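ATP-dependent DNA ligase (Mycobacterium tuberculosis, PDB 6NHX) joins breaks in double-stranded DNA at the expense of ATP, working with Ku in the non-homologous end-joining repair of the tubercle bacillus. Local coordinates at residues D115-L120 / R128-T133; L37-D42 / R64-D69; H73-D78 / E132-A137. The protein carries 1 engineered substitution. One frame throughout, in Å; residues are numbered along the deposited sequence.

Interaction 1 of 3, residues D115-L120 / R128-T133; sequences DGRALL and RKLLET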
# COMPACT_ATOMS: atom_id res chain seq x y z
N ASP A 115 17.88 6.08 -21.10
CA ASP A 115 19.05 6.49 -21.88
C ASP A 115 18.67 7.12 -23.22
O ASP A 115 19.18 6.76 -24.28
CB ASP A 115 20.03 5.32 -22.08
CG ASP A 115 20.58 4.81 -20.77
OD1 ASP A 115 20.70 3.57 -20.60
OD2 ASP A 115 20.85 5.63 -19.88
N GLY A 116 17.74 8.08 -23.15
CA GLY A 116 17.34 8.83 -24.32
C GLY A 116 16.08 8.33 -24.98
O GLY A 116 15.63 8.95 -25.96
N ARG A 117 15.50 7.24 -24.49
CA ARG A 117 14.28 6.69 -25.06
C ARG A 117 13.16 6.81 -24.03
O ARG A 117 13.17 6.11 -23.01
CB ARG A 117 14.45 5.24 -25.48
CG ARG A 117 15.27 5.08 -26.74
CD ARG A 117 16.43 4.17 -26.51
NE ARG A 117 15.98 2.82 -26.22
CZ ARG A 117 16.64 1.97 -25.44
NH1 ARG A 117 17.78 2.34 -24.87
NH2 ARG A 117 16.15 0.76 -25.23
N ALA A 118 12.20 7.67 -24.32
CA ALA A 118 10.97 7.76 -23.54
C ALA A 118 10.04 6.61 -23.92
O ALA A 118 9.85 6.34 -25.11
CB ALA A 118 10.31 9.11 -23.82
N LEU A 119 9.47 5.93 -22.92
CA LEU A 119 8.80 4.65 -23.14
C LEU A 119 7.29 4.66 -22.88
O LEU A 119 6.69 3.59 -22.82
CB LEU A 119 9.44 3.55 -22.29
CG LEU A 119 10.94 3.43 -22.51
CD1 LEU A 119 11.52 2.44 -21.52
CD2 LEU A 119 11.28 3.02 -23.95
N LEU A 120 6.67 5.83 -22.74
CA LEU A 120 5.25 5.86 -22.39
C LEU A 120 4.38 5.18 -23.43
O LEU A 120 3.36 4.57 -23.08
CB LEU A 120 4.80 7.30 -22.16
CG LEU A 120 5.56 8.06 -21.07
CD1 LEU A 120 4.98 9.46 -20.93
CD2 LEU A 120 5.54 7.32 -19.73
N ARG A 128 8.78 -4.10 -19.94
CA ARG A 128 9.19 -5.08 -18.94
C ARG A 128 10.50 -5.75 -19.34
O ARG A 128 11.39 -5.92 -18.51
CB ARG A 128 8.09 -6.13 -18.76
CG ARG A 128 6.97 -5.71 -17.85
CD ARG A 128 7.38 -5.50 -16.38
NE ARG A 128 8.07 -6.64 -15.79
CZ ARG A 128 8.15 -6.88 -14.48
NH1 ARG A 128 7.56 -6.05 -13.63
NH2 ARG A 128 8.83 -7.92 -14.03
N LYS A 129 10.62 -6.14 -20.61
CA LYS A 129 11.86 -6.79 -21.05
C LYS A 129 13.04 -5.84 -20.90
O LYS A 129 14.13 -6.25 -20.48
CB LYS A 129 11.72 -7.29 -22.49
CG LYS A 129 10.71 -8.42 -22.63
CD LYS A 129 11.35 -9.73 -23.05
CE LYS A 129 10.36 -10.88 -22.94
NZ LYS A 129 10.19 -11.35 -21.53
N LEU A 130 12.83 -4.56 -21.20
CA LEU A 130 13.91 -3.59 -21.01
C LEU A 130 14.26 -3.42 -19.54
O LEU A 130 15.43 -3.32 -19.17
CB LEU A 130 13.52 -2.24 -21.59
CG LEU A 130 13.38 -2.15 -23.10
CD1 LEU A 130 12.86 -0.75 -23.46
CD2 LEU A 130 14.71 -2.40 -23.78
N LEU A 131 13.24 -3.38 -18.68
CA LEU A 131 13.48 -3.27 -17.25
C LEU A 131 14.23 -4.48 -16.71
O LEU A 131 15.18 -4.35 -15.93
CB LEU A 131 12.13 -3.12 -16.55
CG LEU A 131 12.11 -3.08 -15.02
CD1 LEU A 131 12.90 -1.87 -14.52
CD2 LEU A 131 10.67 -3.08 -14.52
N GLU A 132 13.82 -5.68 -17.14
CA GLU A 132 14.47 -6.89 -16.67
C GLU A 132 15.93 -6.91 -17.08
O GLU A 132 16.81 -7.26 -16.28
CB GLU A 132 13.78 -8.13 -17.25
CG GLU A 132 12.34 -8.34 -16.86
CD GLU A 132 11.72 -9.48 -17.64
OE1 GLU A 132 10.68 -10.01 -17.19
OE2 GLU A 132 12.27 -9.85 -18.70
N THR A 133 16.22 -6.51 -18.32
CA THR A 133 17.61 -6.44 -18.79
C THR A 133 18.42 -5.47 -17.94
O THR A 133 19.55 -5.77 -17.53
CB THR A 133 17.66 -6.02 -20.27
OG1 THR A 133 16.99 -7.00 -21.07
CG2 THR A 133 19.10 -5.86 -20.75

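Interaction 2 of 3, residues L37-D42 / R64-D69; sequences LLVEAD and RALAED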
# COMPACT_ATOMS: atom_id res chain seq x y z
N LEU A 37 6.37 5.28 -5.74
CA LEU A 37 7.40 6.26 -6.07
C LEU A 37 7.74 6.21 -7.55
O LEU A 37 7.86 5.13 -8.13
CB LEU A 37 8.70 6.00 -5.30
CG LEU A 37 8.68 6.32 -3.80
CD1 LEU A 37 10.06 6.08 -3.21
CD2 LEU A 37 8.20 7.74 -3.52
N LEU A 38 7.90 7.38 -8.14
CA LEU A 38 8.59 7.53 -9.42
C LEU A 38 10.03 7.93 -9.10
O LEU A 38 10.26 8.82 -8.27
CB LEU A 38 7.91 8.58 -10.30
CG LEU A 38 6.47 8.24 -10.72
CD1 LEU A 38 5.89 9.37 -11.54
CD2 LEU A 38 6.40 6.93 -11.50
N VAL A 39 10.98 7.28 -9.75
CA VAL A 39 12.39 7.42 -9.42
C VAL A 39 13.15 7.85 -10.67
O VAL A 39 13.11 7.15 -11.69
CB VAL A 39 12.97 6.10 -8.89
CG1 VAL A 39 14.49 6.22 -8.66
CG2 VAL A 39 12.23 5.66 -7.62
N GLU A 40 13.83 8.98 -10.59
CA GLU A 40 14.71 9.43 -11.66
C GLU A 40 16.15 9.21 -11.21
O GLU A 40 16.56 9.77 -10.19
CB GLU A 40 14.49 10.92 -11.93
CG GLU A 40 15.37 11.49 -13.02
CD GLU A 40 15.31 12.99 -13.01
OE1 GLU A 40 14.68 13.56 -13.92
OE2 GLU A 40 15.87 13.60 -12.07
N ALA A 41 16.89 8.41 -11.96
CA ALA A 41 18.32 8.21 -11.71
C ALA A 41 19.12 8.83 -12.85
O ALA A 41 18.90 8.48 -14.01
CB ALA A 41 18.61 6.71 -11.62
N ASP A 42 20.03 9.74 -12.51
CA ASP A 42 20.88 10.41 -13.49
C ASP A 42 22.20 10.74 -12.82
O ASP A 42 22.21 11.29 -11.71
CB ASP A 42 20.22 11.70 -13.98
CG ASP A 42 20.85 12.23 -15.25
OD1 ASP A 42 21.66 11.51 -15.88
OD2 ASP A 42 20.53 13.38 -15.63
N ARG A 64 19.18 6.72 -1.67
CA ARG A 64 20.20 7.51 -2.34
C ARG A 64 21.15 6.62 -3.13
O ARG A 64 21.62 7.00 -4.21
CB ARG A 64 21.01 8.31 -1.33
CG ARG A 64 20.26 9.44 -0.68
CD ARG A 64 21.19 10.22 0.21
NE ARG A 64 20.48 11.26 0.94
CZ ARG A 64 20.80 11.66 2.16
NH1 ARG A 64 21.82 11.11 2.79
NH2 ARG A 64 20.09 12.61 2.75
N ALA A 65 21.46 5.45 -2.59
CA ALA A 65 22.38 4.52 -3.22
C ALA A 65 21.76 3.77 -4.39
O ALA A 65 22.46 2.98 -5.03
CB ALA A 65 22.92 3.53 -2.19
N LEU A 66 20.47 3.98 -4.66
CA LEU A 66 19.78 3.25 -5.72
C LEU A 66 20.52 3.35 -7.04
O LEU A 66 20.71 2.34 -7.73
CB LEU A 66 18.36 3.80 -5.86
CG LEU A 66 17.16 2.88 -5.65
CD1 LEU A 66 15.88 3.61 -6.03
CD2 LEU A 66 17.31 1.60 -6.45
N ALA A 67 20.93 4.55 -7.42
CA ALA A 67 21.56 4.78 -8.72
C ALA A 67 23.08 4.70 -8.68
O ALA A 67 23.71 4.89 -9.72
CB ALA A 67 21.15 6.13 -9.29
N GLU A 68 23.69 4.45 -7.52
CA GLU A 68 25.14 4.33 -7.48
C GLU A 68 25.63 3.19 -8.37
O GLU A 68 26.76 3.23 -8.88
CB GLU A 68 25.63 4.16 -6.04
CG GLU A 68 25.78 2.71 -5.61
CD GLU A 68 26.72 2.54 -4.44
OE1 GLU A 68 27.47 1.53 -4.42
OE2 GLU A 68 26.70 3.39 -3.52
N ASP A 69 24.78 2.18 -8.58
CA ASP A 69 25.04 1.12 -9.54
C ASP A 69 24.65 1.52 -10.96
O ASP A 69 25.11 0.89 -11.92
CB ASP A 69 24.23 -0.12 -9.13
CG ASP A 69 24.86 -1.42 -9.60
OD1 ASP A 69 25.01 -1.61 -10.82
OD2 ASP A 69 25.19 -2.26 -8.73

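Interaction 3 of 3, residues H73-D78 / E132-A137; sequences HHVVLD and ETLANA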
# COMPACT_ATOMS: atom_id res chain seq x y z
N HIS A 73 23.78 5.41 -16.42
CA HIS A 73 22.45 5.41 -17.02
C HIS A 73 21.67 6.66 -16.63
O HIS A 73 21.90 7.29 -15.59
CB HIS A 73 21.65 4.19 -16.56
CG HIS A 73 22.11 2.89 -17.14
ND1 HIS A 73 21.93 2.56 -18.47
CD2 HIS A 73 22.73 1.83 -16.57
CE1 HIS A 73 22.43 1.36 -18.69
NE2 HIS A 73 22.92 0.89 -17.55
N HIS A 74 20.69 7.00 -17.47
CA HIS A 74 19.65 7.96 -17.11
C HIS A 74 18.33 7.24 -17.27
O HIS A 74 17.93 6.90 -18.39
CB HIS A 74 19.72 9.19 -18.01
CG HIS A 74 18.61 10.17 -17.78
ND1 HIS A 74 18.38 11.23 -18.63
CD2 HIS A 74 17.67 10.25 -16.81
CE1 HIS A 74 17.34 11.92 -18.20
NE2 HIS A 74 16.89 11.35 -17.10
N VAL A 75 17.65 6.95 -16.15
CA VAL A 75 16.42 6.18 -16.19
C VAL A 75 15.34 6.83 -15.34
O VAL A 75 15.61 7.57 -14.39
CB VAL A 75 16.59 4.71 -15.76
CG1 VAL A 75 17.53 3.97 -16.70
CG2 VAL A 75 17.07 4.62 -14.31
N VAL A 76 14.09 6.55 -15.70
CA VAL A 76 12.94 6.82 -14.85
C VAL A 76 12.24 5.50 -14.60
O VAL A 76 11.87 4.79 -15.54
CB VAL A 76 11.99 7.84 -15.49
CG1 VAL A 76 10.73 7.97 -14.65
CG2 VAL A 76 12.66 9.19 -15.64
N LEU A 77 12.10 5.15 -13.33
CA LEU A 77 11.47 3.91 -12.91
C LEU A 77 10.19 4.23 -12.15
O LEU A 77 10.03 5.31 -11.57
CB LEU A 77 12.39 3.13 -11.97
CG LEU A 77 13.76 2.85 -12.58
CD1 LEU A 77 14.80 2.75 -11.47
CD2 LEU A 77 13.71 1.58 -13.39
N ASP A 78 9.27 3.28 -12.19
CA ASP A 78 8.06 3.28 -11.39
C ASP A 78 8.11 2.06 -10.49
O ASP A 78 8.52 0.98 -10.92
CB ASP A 78 6.86 3.19 -12.33
CG ASP A 78 5.51 3.36 -11.64
OD1 ASP A 78 5.45 3.69 -10.43
OD2 ASP A 78 4.49 3.16 -12.34
N GLU A 132 13.82 -5.68 -17.14
CA GLU A 132 14.47 -6.89 -16.67
C GLU A 132 15.93 -6.91 -17.08
O GLU A 132 16.81 -7.26 -16.28
CB GLU A 132 13.78 -8.13 -17.25
CG GLU A 132 12.34 -8.34 -16.86
CD GLU A 132 11.72 -9.48 -17.64
OE1 GLU A 132 10.68 -10.01 -17.19
OE2 GLU A 132 12.27 -9.85 -18.70
N THR A 133 16.22 -6.51 -18.32
CA THR A 133 17.61 -6.44 -18.79
C THR A 133 18.42 -5.47 -17.94
O THR A 133 19.55 -5.77 -17.53
CB THR A 133 17.66 -6.02 -20.27
OG1 THR A 133 16.99 -7.00 -21.07
CG2 THR A 133 19.10 -5.86 -20.75
N LEU A 134 17.86 -4.29 -17.68
CA LEU A 134 18.54 -3.30 -16.85
C LEU A 134 18.82 -3.85 -15.46
O LEU A 134 19.93 -3.69 -14.92
CB LEU A 134 17.67 -2.04 -16.75
CG LEU A 134 18.24 -0.91 -15.90
CD1 LEU A 134 19.56 -0.40 -16.48
CD2 LEU A 134 17.24 0.24 -15.75
N ALA A 135 17.84 -4.53 -14.87
CA ALA A 135 18.01 -5.04 -13.52
C ALA A 135 18.97 -6.21 -13.45
O ALA A 135 19.66 -6.38 -12.44
CB ALA A 135 16.67 -5.46 -12.94
N ASN A 136 19.01 -7.05 -14.50
CA ASN A 136 19.92 -8.19 -14.51
C ASN A 136 21.38 -7.75 -14.47
O ASN A 136 22.24 -8.54 -14.09
CB ASN A 136 19.72 -9.02 -15.77
CG ASN A 136 18.41 -9.76 -15.80
OD1 ASN A 136 17.77 -9.97 -14.77
ND2 ASN A 136 17.99 -10.16 -17.00
N ALA A 137 21.66 -6.51 -14.87
CA ALA A 137 23.02 -6.00 -14.92
C ALA A 137 23.36 -5.08 -13.76
O ALA A 137 24.50 -4.61 -13.68
CB ALA A 137 23.26 -5.28 -16.25

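Interaction 1 of 3, residues D115-L120 / R128-T133
Leu130, on the helix 124-136, meets both Arg117 and Leu119 of the segment 115-120, and these are the residues that touch across the contact. Two residues earlier the helix is tied to the chain beyond it by Arg128, its NH2 hydrogen-bonded to the carbonyl oxygen of Pro143. Lys129, one residue on, has its NZ 3.8 Å from Glu132 OE2, a long ion pair along the helix surface. Both branches of Leu130 reach Arg117 NH2, and CD1 touches Leu119 as well. CD2 lies at the edge of the Arg117 guanidinium, near its plane, and is 3.8 Å from NH2; CD1 is 4.0 Å from the same nitrogen. Arg117 CG sits beside the backbone N and anti to the carbonyl carbon (chi1 -74°), and bends at chi2 and chi3 fold the rest of the chain so that the NH2 end is carried to the leucine.

Leu130 CD1 also faces both methyls of Leu119, at 4.0 Å from CD1 and 4.1 Å from CD2, the two leucine side chains meeting at a slant. The contact lies at the margin of the antiparallel sheet of the nucleotidyltransferase domain, where helix 124-136 packs beside the hairpin of strands 105-114 and 117-118. Asp115 and Gly116 make its tight turn, with backbone angles close to those of type I', and Arg117 follows directly. No hydrogen bond crosses the contact. Side chains span the gap, the CA atoms of Leu119 and Leu130, the nearest such pair, being 9.9 Å apart. Leu131 follows on the helix and packs on Leu111 of strand 105-114, which also touches Leu119 and Leu130.

Interaction 2 of 3, residues L37-D42 / R64-D69
No flat group lies face or edge against another across this contact; it is made by methyl groups, Val39 meeting Leu66 and Ala41 meeting Ala67. An aromatic ring joins from the sheet, where Phe106 of strand 105-114 touches both Val39 and Leu66. Val39 CG1 is anti to the backbone N (chi1 175°), and this branch is the one that reaches Leu66, with CD1 4.0 Å away. The leucine takes a less usual first torsion, -120°, midway between two staggered positions, in sending its end toward the strand.

The strand 35-42 is an inner member of the five-stranded antiparallel sheet of the nucleotidyltransferase domain, and the segment 64-69 lies over one of its faces, in the connection between strands 45-50 and 74-82. Two residues beyond Val39, Ala41 points from that same face. Its CB is 3.5 Å from Ala67 CB, tighter than usual for two methyl carbons, and the small side chains let the backbones close in to 5.6 Å between the CA atoms of Ala41 and Ala67. Val46 of strand 45-50 touches Val39, Leu66 and Ala67, closing the apolar cluster at the flank.

Interaction 3 of 3, residues H73-D78 / E132-A137
Leu134 swings its CG anti to the backbone N (chi1 179°), while CG of His73 lies beside its own backbone N and anti to the carbonyl carbon (chi1 -72°); together these torsions lay a leucine methyl over the histidine ring. The two side chains run past each other in opposite senses. CD1 of Leu134 stands 3.9 Å from the centroid of the His73 ring, 15° off the ring normal, which makes this a CH-pi contact over the face. The methyl is offset toward the rim, and NE2 of His73 is the ring atom nearest to it, at 3.8 Å. The other ring nitrogen, ND1, is hydrogen-bonded to Asp115 OD1, a bond that probably helps to fix the rotation of the imidazole beneath the methyl.

The second branch of Leu134 serves the strand proper. Its CD2 is 3.9 Å from Val75 CG1, the methyl anti to the valine carbonyl carbon, and lies more loosely against Leu77 CD2, at 4.5 Å. One leucine thus bridges three alternate residues, and the nearest CA atoms of the two segments, those of His73 and Leu134, are 9.5 Å apart. No hydrogen bond spans the two segments.

The contact lies near the C-terminal end of helix 124-136, where it packs on strand 74-82. This strand is the middle one of the antiparallel sheet, between strands 35-42 and 105-114, so that Val75 also touches Ala41 and Leu114 while Leu77 rests on Leu111.

How the interactions relate
The three contacts belong to a single antiparallel sheet in the nucleotidyltransferase domain. Interactions 1 and 3, with centres 7 Å apart, use helix 124-136; their segments overlap at Glu132 and Thr133, with Leu130 and Leu134 making the contacts one turn apart. The carboxylate of Asp115 ties them, OD1 to His73 ND1 at 2.7 Å and OD2 to His74 N at 2.8 Å. Interactions 2 and 3 are joined by strand pairing, with Val39 O 2.8 Å from Leu77 N and Ala41 N 2.9 Å from Val75 O. Interactions 1 and 2 do not touch, their nearest atoms being about 7 Å apart. The side chains of Val39 and Leu77 are about 13 and 12 Å from the bound ATP.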